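Side-chain contacts in endo-beta-1,4-glucanase (cellulase B) (Bacillus halodurans, PDB 4V2X), which hydrolyses beta-glucan chains such as xyloglucan and mixed-linkage 1,3-1,4-glucans, with a family 5 glycoside hydrolase module followed by Ig-like and CBM46 modules: residues L179-H182 with F183-Y186; G230-N233 with D234-L238; G275-P278 with F279-I283; L323-D326 with K327-V331. All coordinates share one frame; numbering follows the deposited sequence.

Contact 1: residues L179-H182 with F183-Y186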
loop_
_atom_site.group_PDB
_atom_site.type_symbol
_atom_site.label_atom_id
_atom_site.label_comp_id
_atom_site.label_asym_id
_atom_site.label_seq_id
_atom_site.Cartn_x
_atom_site.Cartn_y
_atom_site.Cartn_z
ATOM N N LEU A 179 0.309 -10.617 25.739
ATOM C CA LEU A 179 -0.018 -11.977 25.326
ATOM C C LEU A 179 1.206 -12.722 24.824
ATOM O O LEU A 179 1.405 -13.884 25.172
ATOM C CB LEU A 179 -1.097 -11.979 24.243
ATOM C CG LEU A 179 -2.466 -11.488 24.705
ATOM C CD1 LEU A 179 -3.394 -11.329 23.505
ATOM C CD2 LEU A 179 -3.057 -12.429 25.739
ATOM N N SER A 180 2.012 -12.060 23.995
ATOM C CA SER A 180 3.208 -12.690 23.449
ATOM C C SER A 180 4.148 -13.085 24.582
ATOM O O SER A 180 4.699 -14.181 24.564
ATOM C CB SER A 180 3.904 -11.798 22.409
ATOM O OG SER A 180 4.519 -10.662 22.987
ATOM N N ASN A 181 4.297 -12.220 25.581
ATOM C CA ASN A 181 5.135 -12.542 26.741
ATOM C C ASN A 181 4.565 -13.693 27.564
ATOM O O ASN A 181 5.288 -14.640 27.892
ATOM C CB ASN A 181 5.328 -11.327 27.638
ATOM C CG ASN A 181 6.204 -11.634 28.840
ATOM O OD1 ASN A 181 5.721 -11.711 29.964
ATOM N ND2 ASN A 181 7.487 -11.846 28.597
ATOM N N HIS A 182 3.273 -13.617 27.884
ATOM C CA HIS A 182 2.599 -14.660 28.665
ATOM C C HIS A 182 2.748 -16.040 28.029
ATOM O O HIS A 182 3.050 -17.013 28.717
ATOM C CB HIS A 182 1.107 -14.336 28.841
ATOM C CG HIS A 182 0.378 -15.303 29.724
ATOM N ND1 HIS A 182 0.396 -15.216 31.099
ATOM C CD2 HIS A 182 -0.385 -16.383 29.427
ATOM C CE1 HIS A 182 -0.325 -16.197 31.612
ATOM N NE2 HIS A 182 -0.809 -16.921 30.618
ATOM N N PHE A 183 2.550 -16.121 26.715
ATOM C CA PHE A 183 2.522 -17.408 26.023
ATOM C C PHE A 183 3.840 -17.801 25.345
ATOM O O PHE A 183 3.891 -18.813 24.648
ATOM C CB PHE A 183 1.379 -17.415 24.993
ATOM C CG PHE A 183 0.011 -17.486 25.609
ATOM C CD1 PHE A 183 -0.397 -18.629 26.280
ATOM C CD2 PHE A 183 -0.875 -16.415 25.514
ATOM C CE1 PHE A 183 -1.658 -18.712 26.850
ATOM C CE2 PHE A 183 -2.141 -16.494 26.075
ATOM C CZ PHE A 183 -2.530 -17.642 26.751
ATOM N N LYS A 184 4.911 -17.036 25.560
ATOM C CA LYS A 184 6.133 -17.207 24.765
ATOM C C LYS A 184 6.735 -18.609 24.805
ATOM O O LYS A 184 7.290 -19.065 23.803
ATOM C CB LYS A 184 7.200 -16.171 25.149
ATOM C CG LYS A 184 7.797 -16.318 26.541
ATOM C CD LYS A 184 8.688 -15.128 26.861
ATOM C CE LYS A 184 9.018 -15.061 28.344
ATOM N NZ LYS A 184 9.705 -16.296 28.801
ATOM N N ASP A 185 6.618 -19.295 25.941
ATOM C CA ASP A 185 7.212 -20.631 26.091
ATOM C C ASP A 185 6.245 -21.782 25.791
ATOM O O ASP A 185 6.607 -22.947 25.933
ATOM C CB ASP A 185 7.804 -20.787 27.497
ATOM C CG ASP A 185 8.987 -19.868 27.733
ATOM O OD1 ASP A 185 9.852 -19.762 26.840
ATOM O OD2 ASP A 185 9.049 -19.246 28.808
ATOM N N TYR A 186 5.029 -21.458 25.356
ATOM C CA TYR A 186 4.040 -22.479 24.991
ATOM C C TYR A 186 4.435 -23.183 23.698
ATOM O O TYR A 186 5.099 -22.586 22.857
ATOM C CB TYR A 186 2.649 -21.862 24.840
ATOM C CG TYR A 186 1.927 -21.704 26.151
ATOM C CD1 TYR A 186 2.485 -20.973 27.197
ATOM C CD2 TYR A 186 0.679 -22.282 26.348
ATOM C CE1 TYR A 186 1.828 -20.840 28.406
ATOM C CE2 TYR A 186 0.011 -22.146 27.548
ATOM C CZ TYR A 186 0.588 -21.423 28.570
ATOM O OH TYR A 186 -0.073 -21.303 29.763
HETATM O O HOH W 1 5.047 -18.889 28.291
#
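His182 lays the edge of its imidazole over the face of the Phe183 ring in a T-shaped stack, the planes 84° apart and the centroids separated by 4.7 Å. CD2 is the atom that descends, 3.5 Å above the phenyl plane and over its centre. With CG of His182 anti to the backbone N (chi1 -175°), the imidazole swings beside its own carbonyl carbon and over the next residue. The Leu179 and Phe183 side chains run alongside each other, Leu179 CD2 lying 4.2 Å from Phe183 CE2, while Phe183 N donates to Leu179 O at 2.9 Å in the last helical turn. An alanine in place of Phe183 would probably leave the imidazole edge without a face to rest on and open a gap beside Leu179. A type I turn runs from Phe183 to Tyr186, and a water links it to the helix end, donating to His182 O and accepting from Asp185 N. Lys184 lies alongside Asn181, its CE 3.6 Å from Asn181 ND2, and its NZ forms a salt bridge with Asp185 OD2. This is the C-terminal end of helix 165-183, where His182 NE2 bonds Asp133 of helix 126-141 and Phe183 packs on Leu190 and Phe192 of strand 190-193.

Contact 2: residues G230-N233 with D234-L238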
loop_
_atom_site.group_PDB
_atom_site.type_symbol
_atom_site.label_atom_id
_atom_site.label_comp_id
_atom_site.label_asym_id
_atom_site.label_seq_id
_atom_site.Cartn_x
_atom_site.Cartn_y
_atom_site.Cartn_z
ATOM N N GLY A 230 10.758 -13.327 22.493
ATOM C CA GLY A 230 11.475 -14.421 23.160
ATOM C C GLY A 230 10.740 -15.749 23.136
ATOM O O GLY A 230 9.751 -15.909 22.419
ATOM N N GLY A 231 11.236 -16.707 23.917
ATOM C CA GLY A 231 10.712 -18.071 23.912
ATOM C C GLY A 231 10.644 -18.654 22.507
ATOM O O GLY A 231 11.579 -18.525 21.722
ATOM N N GLN A 232 9.511 -19.269 22.189
ATOM C CA GLN A 232 9.272 -19.870 20.876
ATOM C C GLN A 232 8.656 -18.900 19.857
ATOM O O GLN A 232 8.294 -19.314 18.747
ATOM C CB GLN A 232 8.314 -21.050 21.033
ATOM C CG GLN A 232 8.717 -22.073 22.083
ATOM C CD GLN A 232 9.324 -23.306 21.463
ATOM O OE1 GLN A 232 10.405 -23.249 20.880
ATOM N NE2 GLN A 232 8.622 -24.432 21.570
ATOM N N ASN A 233 8.543 -17.623 20.216
ATOM C CA ASN A 233 7.823 -16.650 19.386
ATOM C C ASN A 233 8.587 -16.174 18.159
ATOM O O ASN A 233 8.025 -15.481 17.303
ATOM C CB ASN A 233 7.382 -15.455 20.234
ATOM C CG ASN A 233 6.342 -15.830 21.274
ATOM O OD1 ASN A 233 5.784 -16.935 21.248
ATOM N ND2 ASN A 233 6.069 -14.915 22.190
ATOM N N ASP A 234 9.865 -16.542 18.066
ATOM C CA ASP A 234 10.639 -16.300 16.852
ATOM C C ASP A 234 10.175 -17.173 15.685
ATOM O O ASP A 234 10.354 -16.796 14.531
ATOM C CB ASP A 234 12.144 -16.494 17.102
ATOM C CG ASP A 234 12.494 -17.887 17.596
ATOM O OD1 ASP A 234 11.664 -18.525 18.280
ATOM O OD2 ASP A 234 13.625 -18.336 17.309
ATOM N N ILE A 235 9.582 -18.326 15.989
ATOM C CA ILE A 235 9.077 -19.240 14.961
ATOM C C ILE A 235 7.574 -19.563 15.049
ATOM O O ILE A 235 7.037 -20.210 14.149
ATOM C CB ILE A 235 9.875 -20.566 14.945
ATOM C CG1 ILE A 235 9.700 -21.351 16.256
ATOM C CG2 ILE A 235 11.345 -20.285 14.677
ATOM C CD1 ILE A 235 10.286 -22.747 16.209
ATOM N N ARG A 236 6.898 -19.118 16.106
ATOM C CA ARG A 236 5.482 -19.447 16.295
ATOM C C ARG A 236 4.684 -18.992 15.087
ATOM O O ARG A 236 4.823 -17.850 14.654
ATOM C CB ARG A 236 4.921 -18.776 17.544
ATOM C CG ARG A 236 3.489 -19.179 17.874
ATOM C CD ARG A 236 2.982 -18.486 19.127
ATOM N NE ARG A 236 3.903 -18.667 20.248
ATOM C CZ ARG A 236 4.066 -19.795 20.938
ATOM N NH1 ARG A 236 3.358 -20.885 20.658
ATOM N NH2 ARG A 236 4.963 -19.836 21.923
ATOM N N PRO A 237 3.842 -19.883 14.534
ATOM C CA PRO A 237 3.022 -19.442 13.414
ATOM C C PRO A 237 2.089 -18.286 13.771
ATOM O O PRO A 237 1.518 -18.251 14.865
ATOM C CB PRO A 237 2.232 -20.703 13.056
ATOM C CG PRO A 237 3.202 -21.790 13.369
ATOM C CD PRO A 237 3.832 -21.350 14.659
ATOM N N LEU A 238 1.961 -17.351 12.838
ATOM C CA LEU A 238 1.129 -16.170 13.009
ATOM C C LEU A 238 0.098 -16.133 11.903
ATOM O O LEU A 238 0.400 -16.403 10.734
ATOM C CB LEU A 238 1.973 -14.898 12.965
ATOM C CG LEU A 238 3.131 -14.865 13.959
ATOM C CD1 LEU A 238 3.901 -13.564 13.828
ATOM C CD2 LEU A 238 2.637 -15.065 15.381
#
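A type II' beta turn, Gly230 to Asn233, opens the loop that leads from helix 209-227 into strand 238-241, and the side chain of Asn233, its last residue, is met by Arg236. Arg236 grips one atom side-on with two nitrogens: NE reaches Asn233 OD1 at 2.7 Å, and NH2 reaches Asn233 OD1 at 3.1 Å. The oxygen sits in the guanidinium plane, but the amide itself is turned 76° from that plane. The NE bond is the straighter, at 160° against 136° for NH2. Arg236 extends from a first torsion anti to its N and bends at chi3, which brings NE back beside the asparagine. In the barrel of this family 5 module, the loop lies at the N-terminal end of a strand, and its chain is drawn together by Gln232 O, which accepts from Ile235 N at 3.2 Å and weakly from Arg236 N. Gln232 CB also lies 3.7 Å from Arg236 NH2. Asn233 ND2 bonds Ser229 OG just ahead of the turn and Ser180 O of helix 165-183, while Arg236 NH1 bonds the carbonyls of Pro187 and Leu190 and NH2 also bonds Tyr186 O, at the start of strand 190-193 and the loop before it.

Contact 3: residues G275-P278 with F279-I283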
loop_
_atom_site.group_PDB
_atom_site.type_symbol
_atom_site.label_atom_id
_atom_site.label_comp_id
_atom_site.label_asym_id
_atom_site.label_seq_id
_atom_site.Cartn_x
_atom_site.Cartn_y
_atom_site.Cartn_z
ATOM N N GLY A 275 -21.282 -17.968 3.211
ATOM C CA GLY A 275 -22.165 -18.328 2.100
ATOM C C GLY A 275 -22.622 -17.134 1.289
ATOM O O GLY A 275 -22.598 -15.991 1.761
ATOM N N PHE A 276 -23.040 -17.405 0.055
ATOM C CA PHE A 276 -23.669 -16.405 -0.805
ATOM C C PHE A 276 -24.789 -15.745 -0.015
ATOM O O PHE A 276 -25.677 -16.418 0.518
ATOM C CB PHE A 276 -24.183 -17.083 -2.072
ATOM C CG PHE A 276 -25.022 -16.202 -2.964
ATOM C CD1 PHE A 276 -24.487 -15.070 -3.568
ATOM C CD2 PHE A 276 -26.346 -16.538 -3.239
ATOM C CE1 PHE A 276 -25.260 -14.283 -4.404
ATOM C CE2 PHE A 276 -27.115 -15.754 -4.078
ATOM C CZ PHE A 276 -26.573 -14.623 -4.659
ATOM N N TRP A 277 -24.726 -14.425 0.105
ATOM C CA TRP A 277 -25.512 -13.745 1.129
ATOM C C TRP A 277 -27.017 -14.068 1.110
ATOM O O TRP A 277 -27.581 -14.439 2.142
ATOM C CB TRP A 277 -25.253 -12.229 1.125
ATOM C CG TRP A 277 -26.075 -11.549 2.133
ATOM C CD1 TRP A 277 -25.893 -11.552 3.496
ATOM C CD2 TRP A 277 -27.255 -10.790 1.889
ATOM N NE1 TRP A 277 -26.896 -10.841 4.102
ATOM C CE2 TRP A 277 -27.743 -10.361 3.139
ATOM C CE3 TRP A 277 -27.951 -10.430 0.731
ATOM C CZ2 TRP A 277 -28.889 -9.575 3.261
ATOM C CZ3 TRP A 277 -29.082 -9.655 0.855
ATOM C CH2 TRP A 277 -29.543 -9.242 2.106
ATOM N N PRO A 278 -27.673 -13.948 -0.057
ATOM C CA PRO A 278 -29.121 -14.194 -0.042
ATOM C C PRO A 278 -29.520 -15.606 0.374
ATOM O O PRO A 278 -30.532 -15.780 1.062
ATOM C CB PRO A 278 -29.545 -13.924 -1.491
ATOM C CG PRO A 278 -28.494 -13.025 -2.032
ATOM C CD PRO A 278 -27.217 -13.415 -1.353
ATOM N N PHE A 279 -28.752 -16.602 -0.060
ATOM C CA PHE A 279 -29.004 -17.970 0.371
ATOM C C PHE A 279 -28.741 -18.104 1.866
ATOM O O PHE A 279 -29.519 -18.723 2.592
ATOM C CB PHE A 279 -28.127 -18.967 -0.393
ATOM C CG PHE A 279 -28.198 -20.361 0.151
ATOM C CD1 PHE A 279 -29.356 -21.121 0.007
ATOM C CD2 PHE A 279 -27.118 -20.922 0.824
ATOM C CE1 PHE A 279 -29.429 -22.406 0.520
ATOM C CE2 PHE A 279 -27.188 -22.208 1.339
ATOM C CZ PHE A 279 -28.346 -22.951 1.191
ATOM N N SER A 280 -27.653 -17.490 2.321
ATOM C CA SER A 280 -27.187 -17.660 3.693
ATOM C C SER A 280 -28.171 -17.130 4.734
ATOM O O SER A 280 -28.204 -17.641 5.848
ATOM C CB SER A 280 -25.822 -16.991 3.871
ATOM O OG SER A 280 -25.946 -15.586 3.967
ATOM N N VAL A 281 -28.966 -16.117 4.375
ATOM C CA VAL A 281 -29.974 -15.569 5.280
ATOM C C VAL A 281 -31.415 -15.904 4.886
ATOM O O VAL A 281 -32.334 -15.640 5.659
ATOM C CB VAL A 281 -29.833 -14.036 5.466
ATOM C CG1 VAL A 281 -28.440 -13.688 5.987
ATOM C CG2 VAL A 281 -30.167 -13.266 4.185
ATOM N N ASN A 282 -31.596 -16.511 3.715
ATOM C CA ASN A 282 -32.911 -16.831 3.149
ATOM C C ASN A 282 -33.734 -15.586 2.846
ATOM O O ASN A 282 -34.686 -15.254 3.552
ATOM C CB ASN A 282 -33.701 -17.814 4.020
ATOM C CG ASN A 282 -34.895 -18.402 3.293
ATOM O OD1 ASN A 282 -35.321 -17.905 2.246
ATOM N ND2 ASN A 282 -35.450 -19.464 3.849
ATOM N N ILE A 283 -33.353 -14.923 1.761
ATOM C CA ILE A 283 -34.018 -13.722 1.281
ATOM C C ILE A 283 -33.948 -13.780 -0.248
ATOM O O ILE A 283 -33.186 -14.566 -0.815
ATOM C CB ILE A 283 -33.318 -12.455 1.841
ATOM C CG1 ILE A 283 -34.162 -11.191 1.639
ATOM C CG2 ILE A 283 -31.935 -12.280 1.230
ATOM C CD1 ILE A 283 -33.567 -9.979 2.344
HETATM O O HOH W 2 -23.386 -14.427 4.000
#
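Trp277 leaves the first turn of a short helix with CG anti to its backbone N (chi1 178°), which sends the indole forward along the helix, over Val281 and Ile283. From CB and CG the ring opens first toward Ser280 and Val281: CD1 lies 4.1 Å from Ser280 OG, and NE1 is 3.7 Å from Val281 CG1. Past NE1, CE2 and CZ2 are covered by Val281 CG2, a CH-pi contact over the five-membered ring. At the far end CZ3 and CH2 meet Ile283, whose CG2 stands over the six-membered ring, 4.3 Å from its centroid; Ile283 CD1 is near CH2. Two methyls from residues four and six further along thus rest on the indole. Beneath it, Trp277 O accepts from both Ser280 OG, at 2.7 Å, and Val281 N, at 3.1 Å. A water donates to Ser280 OG and to Gly275 O, linking the hydroxyl to the chain ahead of the helix. Ile283 CG2 also packs on Pro278 CB. Phe276 occupies the N-cap position, and Ser280 N donates to its carbonyl O. The other end closes as a Schellman motif, with Asn282 at C-prime in positive phi, Ile283 N bonded to Pro278 O and Asn282 N to Phe279 O.

Contact 4: residues L323-D326 with K327-V331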
loop_
_atom_site.group_PDB
_atom_site.type_symbol
_atom_site.label_atom_id
_atom_site.label_comp_id
_atom_site.label_asym_id
_atom_site.label_seq_id
_atom_site.Cartn_x
_atom_site.Cartn_y
_atom_site.Cartn_z
ATOM N N LEU A 323 -24.571 -17.479 7.411
ATOM C CA LEU A 323 -24.820 -16.244 8.166
ATOM C C LEU A 323 -26.155 -16.260 8.900
ATOM O O LEU A 323 -26.251 -15.804 10.045
ATOM C CB LEU A 323 -24.763 -15.032 7.238
ATOM C CG LEU A 323 -24.790 -13.666 7.933
ATOM C CD1 LEU A 323 -23.567 -13.497 8.828
ATOM C CD2 LEU A 323 -24.863 -12.541 6.916
ATOM N N GLY A 324 -27.177 -16.799 8.244
ATOM C CA GLY A 324 -28.519 -16.885 8.820
ATOM C C GLY A 324 -28.639 -17.684 10.106
ATOM O O GLY A 324 -29.611 -17.529 10.844
ATOM N N PHE A 325 -27.662 -18.547 10.374
ATOM C CA PHE A 325 -27.596 -19.269 11.650
ATOM C C PHE A 325 -27.534 -18.319 12.852
ATOM O O PHE A 325 -27.864 -18.720 13.977
ATOM C CB PHE A 325 -26.382 -20.206 11.674
ATOM C CG PHE A 325 -26.499 -21.434 10.790
ATOM C CD1 PHE A 325 -27.617 -21.687 9.999
ATOM C CD2 PHE A 325 -25.444 -22.338 10.745
ATOM C CE1 PHE A 325 -27.678 -22.828 9.209
ATOM C CE2 PHE A 325 -25.503 -23.478 9.956
ATOM C CZ PHE A 325 -26.623 -23.717 9.185
ATOM N N ASP A 326 -27.111 -17.071 12.631
ATOM C CA ASP A 326 -27.160 -16.054 13.686
ATOM C C ASP A 326 -28.587 -15.806 14.163
ATOM O O ASP A 326 -28.787 -15.331 15.270
ATOM C CB ASP A 326 -26.527 -14.732 13.224
ATOM C CG ASP A 326 -25.010 -14.777 13.216
ATOM O OD1 ASP A 326 -24.412 -15.768 13.683
ATOM O OD2 ASP A 326 -24.399 -13.796 12.748
ATOM N N LYS A 327 -29.572 -16.111 13.321
ATOM C CA LYS A 327 -30.955 -16.211 13.753
ATOM C C LYS A 327 -31.141 -17.580 14.421
ATOM O O LYS A 327 -31.198 -17.667 15.648
ATOM C CB LYS A 327 -31.910 -15.959 12.565
ATOM C CG LYS A 327 -31.818 -14.535 12.019
ATOM C CD LYS A 327 -32.580 -14.306 10.715
ATOM C CE LYS A 327 -31.824 -14.848 9.514
ATOM N NZ LYS A 327 -32.546 -14.610 8.235
ATOM N N HIS A 328 -31.211 -18.645 13.622
ATOM C CA HIS A 328 -31.155 -20.018 14.129
ATOM C C HIS A 328 -30.937 -20.946 12.937
ATOM O O HIS A 328 -31.079 -20.508 11.792
ATOM C CB HIS A 328 -32.425 -20.395 14.909
ATOM C CG HIS A 328 -33.687 -20.269 14.119
ATOM N ND1 HIS A 328 -34.230 -21.320 13.415
ATOM C CD2 HIS A 328 -34.525 -19.223 13.931
ATOM C CE1 HIS A 328 -35.348 -20.932 12.831
ATOM N NE2 HIS A 328 -35.552 -19.663 13.131
ATOM N N THR A 329 -30.582 -22.206 13.194
ATOM C CA THR A 329 -30.225 -23.137 12.115
ATOM C C THR A 329 -31.399 -23.549 11.236
ATOM O O THR A 329 -31.206 -24.053 10.137
ATOM C CB THR A 329 -29.561 -24.428 12.655
ATOM O OG1 THR A 329 -30.405 -25.037 13.643
ATOM C CG2 THR A 329 -28.218 -24.122 13.271
ATOM N N GLY A 330 -32.612 -23.370 11.744
ATOM C CA GLY A 330 -33.827 -23.671 11.003
ATOM C C GLY A 330 -34.217 -22.718 9.888
ATOM O O GLY A 330 -35.175 -22.988 9.178
ATOM N N VAL A 331 -33.502 -21.607 9.709
ATOM C CA VAL A 331 -33.856 -20.665 8.626
ATOM C C VAL A 331 -33.429 -21.133 7.226
ATOM O O VAL A 331 -33.867 -20.557 6.220
ATOM C CB VAL A 331 -33.319 -19.238 8.884
ATOM C CG1 VAL A 331 -33.785 -18.727 10.244
ATOM C CG2 VAL A 331 -31.808 -19.188 8.785
#
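Gly324 O is reached by two backbone nitrogens: Lys327 N donates to it at 2.9 Å, and His328 N adds a weak bond. Aliphatic groups close round the same oxygen, with Lys327 CB at 3.3 Å and Val331 CG2 at 3.4 Å from Gly324 O. The glycine leaves room for this, since a beta carbon there would come tight against Val331 CG2. Further on, Thr329 sets its methyl squarely on the Phe325 ring, CG2 lying 4.0 Å from the centroid and only 8° off the ring normal. Thr329 CG2 is anti to its own carbonyl carbon, with OG1 at chi1 54°, and this turns the methyl to the phenyl face. Phe325 CD1 also touches Thr329 CA, at 3.7 Å. A serine in place of Phe325 would probably leave the Thr329 methyl without its aromatic face and open a gap between the loop and helix 334-350. Lys327 bends at chi3 (-78°), passing CE by Gly324, and its NZ forms a salt bridge with Glu529 and a hydrogen bond with Val281 O. The loop joins strand 315-320 to helix 334-350, where Phe325 packs on Lys337 and Phe341; Leu323 lies against helix 277-281.

The four contacts form two touching pairs within the family 5 module. Contacts 1 and 2, centres about 9 Å apart, both lie on approaches to barrel strands, 190-193 and 238-241, and share backbone and amide bonds: Lys184 O meets Gln232 N at 2.8 Å. Contacts 3 and 4, about 10 Å apart, follow strands 267-273 and 315-320, and Ser280 O meets Gly324 N at 2.7 Å. Centres of different pairs stand 37 to 40 Å apart. Each contact mixes buried and exposed residues, but 3 and 4 lie near the chain's centre and reach Phe530, while 1 and 2 are peripheral. Contacts 1, 3 and 4 each set a group over an aromatic face; contact 2 relies on an arginine-amide grip.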